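Local atomic coordinates of Ent-copalyl diphosphate synthase (Streptomyces platensis, PDB entry 5BP8), a protein that is probably a mainly helical protein of the terpene cyclase class, its carboxy-terminal part related to squalene-hopene cyclase. Residues C479-Y491 with I507-A520. Residues are numbered along the deposited sequence; the frame is centred on the assembly and turned at random. Where two conformers were deposited one is given.
Sequences CDALLAHDDPASY and IRAARLAALALGGA. With SO4 (sulfate ion), chain C.
The last helix of the chain, 504-518, is held here against the end of helix 469-484 and the loop that leaves it, with R511 reaching across to both L482 and D486. CG of R511 stands anti to the backbone N (chi1 176°) and the chain runs on extended to NE, which carries the guanidinium to the C-terminal turn of the other helix. There NH2 donates to L482 O at 2.9 Å, a nearly straight bond that lies in the guanidinium plane but meets the carbonyl from above its own plane. The same nitrogen reaches sulfate O2 at 2.8 Å, while NH1 holds sulfate O4; R8 of helix 7-20 also binds this ion. D486 stacks its carboxylate on one guanidinium face, the planes 9° apart. Its OD1, 3.5 Å from R511 NE, lies well out of the guanidinium plane with no N-H aimed at it, so the salt bridge is one of charge alone. L515 CD1 covers the opposite face. Y491 OH donates to the syn lone pair of D486 OD1 at 2.6 Å, a bond that would fix the carboxylate's rotation, and a water bridges D486 OD2 and R508 NE in the conformer given. The tyrosine ring is itself sandwiched: P488 CA sits over one face and I507 CG2 over the other, a CH-pi contact 3.8 Å from the centroid. Beyond R511, C479, L482 and L483 gather round L515 CD2, and C479 SG lies 3.7 Å from G518 CA, just before the Schellman turn at G519. Two helices at 130°, nearer antiparallel than perpendicular, joined by apolar residues and an arginine hydrogen-bonded to a last-turn carbonyl, are consistent with the packed helices of the squalene-hopene cyclase C-terminal domain.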
ATOM      1  N   CYS A 479      -2.101  24.638  -1.287  1.00 27.44           N
ATOM      2  CA  CYS A 479      -0.903  24.816  -2.087  1.00 29.08           C
ATOM      3  C   CYS A 479       0.243  25.459  -1.308  1.00 29.72           C
ATOM      4  O   CYS A 479       1.404  25.038  -1.422  1.00 29.70           O
ATOM      5  CB  CYS A 479      -1.198  25.608  -3.374  1.00 30.23           C
ATOM      6  SG  CYS A 479      -2.097  24.661  -4.611  1.00 31.68           S
ATOM      7  N   ASP A 480      -0.083  26.460  -0.497  1.00 31.39           N
ATOM      8  CA  ASP A 480       0.894  27.063   0.402  1.00 31.77           C
ATOM      9  C   ASP A 480       1.530  26.013   1.311  1.00 29.72           C
ATOM     10  O   ASP A 480       2.741  25.991   1.476  1.00 30.06           O
ATOM     11  CB  ASP A 480       0.235  28.131   1.274  1.00 33.57           C
ATOM     12  CG  ASP A 480      -0.136  29.378   0.497  1.00 37.00           C
ATOM     13  OD1 ASP A 480       0.362  29.575  -0.639  1.00 40.73           O
ATOM     14  OD2 ASP A 480      -0.947  30.148   1.031  1.00 39.11           O
ATOM     15  N   ALA A 481       0.715  25.133   1.888  1.00 28.41           N
ATOM     16  CA  ALA A 481       1.254  24.064   2.717  1.00 27.75           C
ATOM     17  C   ALA A 481       2.204  23.144   1.946  1.00 27.58           C
ATOM     18  O   ALA A 481       3.253  22.724   2.465  1.00 29.94           O
ATOM     19  CB  ALA A 481       0.132  23.259   3.373  1.00 26.86           C
ATOM     20  N   LEU A 482       1.840  22.809   0.714  1.00 27.43           N
ATOM     21  CA  LEU A 482       2.671  21.943  -0.106  1.00 27.31           C
ATOM     22  C   LEU A 482       4.015  22.582  -0.451  1.00 28.58           C
ATOM     23  O   LEU A 482       5.052  21.900  -0.485  1.00 27.68           O
ATOM     24  CB  LEU A 482       1.930  21.543  -1.390  1.00 26.55           C
ATOM     25  CG  LEU A 482       0.696  20.652  -1.215  1.00 26.03           C
ATOM     26  CD1 LEU A 482      -0.014  20.485  -2.554  1.00 25.80           C
ATOM     27  CD2 LEU A 482       1.077  19.281  -0.649  1.00 25.41           C
ATOM     28  N   LEU A 483       3.986  23.887  -0.718  1.00 30.21           N
ATOM     29  CA  LEU A 483       5.191  24.643  -1.023  1.00 33.33           C
ATOM     30  C   LEU A 483       6.071  24.841   0.206  1.00 33.69           C
ATOM     31  O   LEU A 483       7.275  24.953   0.077  1.00 34.38           O
ATOM     32  CB  LEU A 483       4.826  26.014  -1.610  1.00 36.22           C
ATOM     33  CG  LEU A 483       4.209  25.943  -3.006  1.00 38.47           C
ATOM     34  CD1 LEU A 483       3.559  27.254  -3.404  1.00 39.53           C
ATOM     35  CD2 LEU A 483       5.242  25.499  -4.033  1.00 38.95           C
ATOM     36  N   ALA A 484       5.466  24.890   1.385  1.00 34.46           N
ATOM     37  CA  ALA A 484       6.206  25.166   2.605  1.00 34.77           C
ATOM     38  C   ALA A 484       7.070  23.991   3.050  1.00 35.22           C
ATOM     39  O   ALA A 484       8.086  24.184   3.722  1.00 34.71           O
ATOM     40  CB  ALA A 484       5.248  25.555   3.722  1.00 36.27           C
ATOM     41  N   HIS A 485       6.671  22.768   2.686  1.00 30.65           N
ATOM     42  CA  HIS A 485       7.368  21.599   3.152  1.00 29.76           C
ATOM     43  C   HIS A 485       7.114  20.434   2.212  1.00 28.81           C
ATOM     44  O   HIS A 485       5.963  20.119   1.915  1.00 27.04           O
ATOM     45  CB  HIS A 485       6.899  21.224   4.555  1.00 30.21           C
ATOM     46  CG  HIS A 485       7.678  20.113   5.165  1.00 30.38           C
ATOM     47  ND1 HIS A 485       7.192  18.827   5.260  1.00 32.12           N
ATOM     48  CD2 HIS A 485       8.933  20.076   5.658  1.00 31.89           C
ATOM     49  CE1 HIS A 485       8.106  18.054   5.815  1.00 32.49           C
ATOM     50  NE2 HIS A 485       9.168  18.792   6.073  1.00 32.43           N
ATOM     51  N   ASP A 486       8.198  19.830   1.745  1.00 27.62           N
ATOM     52  CA  ASP A 486       8.129  18.631   0.934  1.00 26.60           C
ATOM     53  C   ASP A 486       9.346  17.805   1.221  1.00 27.34           C
ATOM     54  O   ASP A 486      10.467  18.194   0.872  1.00 27.10           O
ATOM     55  CB  ASP A 486       8.069  18.966  -0.556  1.00 26.38           C
ATOM     56  CG  ASP A 486       7.744  17.750  -1.403  1.00 27.14           C
ATOM     57  OD1 ASP A 486       6.880  16.956  -0.984  1.00 25.82           O
ATOM     58  OD2 ASP A 486       8.376  17.577  -2.464  1.00 28.22           O
ATOM     59  N   ASP A 487       9.129  16.654   1.849  1.00 26.59           N
ATOM     60  CA  ASP A 487      10.242  15.788   2.215  1.00 27.38           C
ATOM     61  C   ASP A 487       9.878  14.365   1.836  1.00 25.93           C
ATOM     62  O   ASP A 487       9.405  13.611   2.678  1.00 25.40           O
ATOM     63  CB  ASP A 487      10.541  15.891   3.722  1.00 29.76           C
ATOM     64  CG  ASP A 487      11.744  15.054   4.136  1.00 32.85           C
ATOM     65  OD1 ASP A 487      12.641  14.871   3.316  1.00 39.26           O
ATOM     66  OD2 ASP A 487      11.798  14.579   5.278  1.00 38.17           O
ATOM     67  N   PRO A 488      10.094  13.992   0.559  1.00 26.48           N
ATOM     68  CA  PRO A 488       9.686  12.656   0.085  1.00 26.27           C
ATOM     69  C   PRO A 488      10.274  11.512   0.890  1.00 28.09           C
ATOM     70  O   PRO A 488       9.647  10.467   0.996  1.00 27.35           O
ATOM     71  CB  PRO A 488      10.222  12.606  -1.343  1.00 26.81           C
ATOM     72  CG  PRO A 488      10.202  14.034  -1.786  1.00 27.97           C
ATOM     73  CD  PRO A 488      10.490  14.868  -0.563  1.00 26.55           C
ATOM     74  N   ALA A 489      11.455  11.734   1.463  1.00 29.90           N
ATOM     75  CA  ALA A 489      12.120  10.736   2.299  1.00 34.04           C
ATOM     76  C   ALA A 489      11.340  10.397   3.559  1.00 32.97           C
ATOM     77  O   ALA A 489      11.600   9.357   4.157  1.00 34.78           O
ATOM     78  CB  ALA A 489      13.539  11.194   2.672  1.00 35.62           C
ATOM     79  N   SER A 490      10.410  11.259   3.974  1.00 30.49           N
ATOM     80  CA  SER A 490       9.618  11.015   5.171  0.60 30.15           C
ATOM     81  C   SER A 490       8.108  10.979   4.912  1.00 27.14           C
ATOM     82  O   SER A 490       7.325  11.034   5.833  1.00 26.78           O
ATOM     83  CB  SER A 490       9.954  12.076   6.227  0.60 31.78           C
ATOM     84  OG  SER A 490      11.332  11.989   6.553  0.60 33.68           O
ATOM     85  N   TYR A 491       7.691  10.873   3.653  1.00 23.56           N
ATOM     86  CA  TYR A 491       6.253  10.745   3.388  1.00 21.32           C
ATOM     87  C   TYR A 491       5.720   9.557   4.192  1.00 19.35           C
ATOM     88  O   TYR A 491       6.273   8.463   4.092  1.00 19.12           O
ATOM     89  CB  TYR A 491       5.997  10.452   1.912  1.00 20.62           C
ATOM     90  CG  TYR A 491       6.194  11.575   0.923  1.00 20.23           C
ATOM     91  CD1 TYR A 491       6.244  12.912   1.302  1.00 19.95           C
ATOM     92  CD2 TYR A 491       6.266  11.280  -0.436  1.00 20.33           C
ATOM     93  CE1 TYR A 491       6.384  13.922   0.352  1.00 20.36           C
ATOM     94  CE2 TYR A 491       6.409  12.273  -1.384  1.00 20.64           C
ATOM     95  CZ  TYR A 491       6.449  13.586  -0.993  1.00 20.78           C
ATOM     96  OH  TYR A 491       6.572  14.528  -1.952  1.00 20.92           O
ATOM     97  N   ILE A 507       3.045   9.663  -4.704  1.00 18.60           N
ATOM     98  CA  ILE A 507       2.726  10.845  -3.927  1.00 18.68           C
ATOM     99  C   ILE A 507       3.296  12.118  -4.590  1.00 19.08           C
ATOM    100  O   ILE A 507       2.605  13.128  -4.666  1.00 19.06           O
ATOM    101  CB  ILE A 507       3.224  10.689  -2.475  1.00 17.58           C
ATOM    102  CG1 ILE A 507       2.486   9.536  -1.785  1.00 17.74           C
ATOM    103  CG2 ILE A 507       3.007  11.975  -1.682  1.00 17.55           C
ATOM    104  CD1 ILE A 507       3.146   9.100  -0.473  1.00 17.82           C
ATOM    105  N   ARG A 508       4.525  12.043  -5.081  1.00 20.12           N
ATOM    106  CA  ARG A 508       5.155  13.168  -5.764  0.60 21.86           C
ATOM    107  C   ARG A 508       4.307  13.591  -6.965  1.00 22.03           C
ATOM    108  O   ARG A 508       4.171  14.792  -7.240  1.00 23.03           O
ATOM    109  CB  ARG A 508       6.593  12.851  -6.186  0.60 23.67           C
ATOM    110  CG  ARG A 508       7.535  12.674  -4.992  0.60 25.25           C
ATOM    111  CD  ARG A 508       8.995  12.474  -5.359  0.60 28.08           C
ATOM    112  NE  ARG A 508       9.637  13.761  -5.593  0.60 31.68           N
ATOM    113  CZ  ARG A 508      10.941  14.022  -5.464  0.60 33.54           C
ATOM    114  NH1 ARG A 508      11.826  13.093  -5.073  0.60 33.55           N
ATOM    115  NH2 ARG A 508      11.366  15.253  -5.726  0.60 35.97           N
ATOM    116  N   ALA A 509       3.725  12.615  -7.666  1.00 20.92           N
ATOM    117  CA  ALA A 509       2.903  12.931  -8.841  1.00 21.82           C
ATOM    118  C   ALA A 509       1.608  13.612  -8.433  1.00 21.82           C
ATOM    119  O   ALA A 509       1.143  14.539  -9.092  1.00 21.82           O
ATOM    120  CB  ALA A 509       2.641  11.690  -9.677  1.00 21.32           C
ATOM    121  N   ALA A 510       1.030  13.170  -7.320  1.00 21.45           N
ATOM    122  CA  ALA A 510      -0.141  13.794  -6.778  1.00 20.86           C
ATOM    123  C   ALA A 510       0.111  15.241  -6.356  1.00 20.93           C
ATOM    124  O   ALA A 510      -0.730  16.130  -6.589  1.00 21.63           O
ATOM    125  CB  ALA A 510      -0.691  12.975  -5.611  1.00 20.98           C
ATOM    126  N   ARG A 511       1.265  15.475  -5.755  1.00 19.92           N
ATOM    127  CA  ARG A 511       1.659  16.809  -5.332  1.00 20.86           C
ATOM    128  C   ARG A 511       1.803  17.722  -6.560  1.00 21.81           C
ATOM    129  O   ARG A 511       1.288  18.839  -6.579  1.00 21.70           O
ATOM    130  CB  ARG A 511       2.959  16.785  -4.542  1.00 20.67           C
ATOM    131  CG  ARG A 511       3.478  18.160  -4.152  1.00 22.38           C
ATOM    132  CD  ARG A 511       4.813  18.071  -3.424  1.00 23.07           C
ATOM    133  NE  ARG A 511       5.256  19.363  -2.914  1.00 24.08           N
ATOM    134  CZ  ARG A 511       6.056  20.225  -3.556  1.00 26.80           C
ATOM    135  NH1 ARG A 511       6.532  19.971  -4.770  1.00 27.27           N
ATOM    136  NH2 ARG A 511       6.400  21.353  -2.960  1.00 28.28           N
ATOM    137  N   LEU A 512       2.472  17.210  -7.576  1.00 22.26           N
ATOM    138  CA  LEU A 512       2.683  18.000  -8.805  1.00 23.45           C
ATOM    139  C   LEU A 512       1.346  18.412  -9.433  1.00 24.02           C
ATOM    140  O   LEU A 512       1.148  19.592  -9.772  1.00 25.79           O
ATOM    141  CB  LEU A 512       3.566  17.240  -9.779  1.00 24.23           C
ATOM    142  CG  LEU A 512       3.793  17.907 -11.156  1.00 25.66           C
ATOM    143  CD1 LEU A 512       4.400  19.281 -11.001  1.00 26.60           C
ATOM    144  CD2 LEU A 512       4.671  17.047 -12.040  1.00 26.45           C
ATOM    145  N   ALA A 513       0.431  17.456  -9.555  1.00 23.91           N
ATOM    146  CA  ALA A 513      -0.921  17.725 -10.060  1.00 24.62           C
ATOM    147  C   ALA A 513      -1.649  18.807  -9.266  1.00 25.13           C
ATOM    148  O   ALA A 513      -2.226  19.739  -9.849  1.00 25.02           O
ATOM    149  CB  ALA A 513      -1.735  16.446 -10.091  1.00 24.59           C
ATOM    150  N   ALA A 514      -1.634  18.691  -7.935  1.00 24.25           N
ATOM    151  CA  ALA A 514      -2.218  19.689  -7.052  1.00 25.36           C
ATOM    152  C   ALA A 514      -1.654  21.093  -7.281  1.00 25.95           C
ATOM    153  O   ALA A 514      -2.408  22.048  -7.432  1.00 26.39           O
ATOM    154  CB  ALA A 514      -2.027  19.293  -5.599  1.00 25.22           C
ATOM    155  N   LEU A 515      -0.335  21.202  -7.326  1.00 25.98           N
ATOM    156  CA  LEU A 515       0.313  22.487  -7.474  1.00 27.64           C
ATOM    157  C   LEU A 515       0.049  23.088  -8.860  1.00 28.39           C
ATOM    158  O   LEU A 515      -0.106  24.301  -8.970  1.00 29.62           O
ATOM    159  CB  LEU A 515       1.820  22.385  -7.197  1.00 28.42           C
ATOM    160  CG  LEU A 515       2.240  22.191  -5.729  1.00 28.65           C
ATOM    161  CD1 LEU A 515       3.744  22.082  -5.649  1.00 29.82           C
ATOM    162  CD2 LEU A 515       1.787  23.329  -4.847  1.00 30.21           C
ATOM    163  N   ALA A 516      -0.043  22.248  -9.883  1.00 28.23           N
ATOM    164  CA  ALA A 516      -0.366  22.718 -11.233  1.00 30.84           C
ATOM    165  C   ALA A 516      -1.799  23.231 -11.301  1.00 31.93           C
ATOM    166  O   ALA A 516      -2.059  24.293 -11.881  1.00 33.51           O
ATOM    167  CB  ALA A 516      -0.159  21.608 -12.248  1.00 30.31           C
ATOM    168  N   LEU A 517      -2.724  22.475 -10.723  1.00 31.37           N
ATOM    169  CA  LEU A 517      -4.136  22.853 -10.704  1.00 31.76           C
ATOM    170  C   LEU A 517      -4.395  24.074  -9.834  1.00 33.49           C
ATOM    171  O   LEU A 517      -5.236  24.908 -10.172  1.00 33.45           O
ATOM    172  CB  LEU A 517      -4.999  21.672 -10.250  1.00 31.30           C
ATOM    173  CG  LEU A 517      -5.035  20.495 -11.226  1.00 30.17           C
ATOM    174  CD1 LEU A 517      -5.496  19.216 -10.550  1.00 29.78           C
ATOM    175  CD2 LEU A 517      -5.924  20.804 -12.426  1.00 31.94           C
ATOM    176  N   GLY A 518      -3.656  24.196  -8.734  1.00 33.50           N
ATOM    177  CA  GLY A 518      -3.760  25.332  -7.835  1.00 37.44           C
ATOM    178  C   GLY A 518      -3.169  26.619  -8.386  1.00 42.94           C
ATOM    179  O   GLY A 518      -3.446  27.701  -7.863  1.00 45.87           O
ATOM    180  N   GLY A 519      -2.366  26.513  -9.441  1.00 48.39           N
ATOM    181  CA  GLY A 519      -1.707  27.677 -10.036  1.00 53.76           C
ATOM    182  C   GLY A 519      -0.684  28.247  -9.075  1.00 58.46           C
ATOM    183  O   GLY A 519      -0.625  29.460  -8.873  1.00 60.07           O
ATOM    184  N   ALA A 520       0.116  27.361  -8.474  1.00 61.35           N
ATOM    185  CA  ALA A 520       1.071  27.735  -7.425  1.00 62.83           C
ATOM    186  C   ALA A 520       2.431  28.138  -7.988  1.00 64.06           C
ATOM    187  O   ALA A 520       2.692  27.975  -9.178  1.00 67.88           O
ATOM    188  CB  ALA A 520       1.232  26.588  -6.446  1.00 59.86           C
TER
HETATM  189  S   SO4 C 702       8.438  23.522  -5.325  0.80 45.19           S
HETATM  190  O1  SO4 C 702       7.862  24.754  -5.931  0.80 48.33           O
HETATM  191  O2  SO4 C 702       8.008  23.465  -3.917  0.80 43.61           O
HETATM  192  O3  SO4 C 702       9.916  23.561  -5.375  0.80 48.94           O
HETATM  193  O4  SO4 C 702       7.966  22.338  -6.081  0.80 44.35           O
HETATM  194  O   HOH W   1       4.727  18.923  -0.183  1.00 25.37           O
HETATM  195  O   HOH W   2       8.174  16.210  -4.818  1.00 26.97           O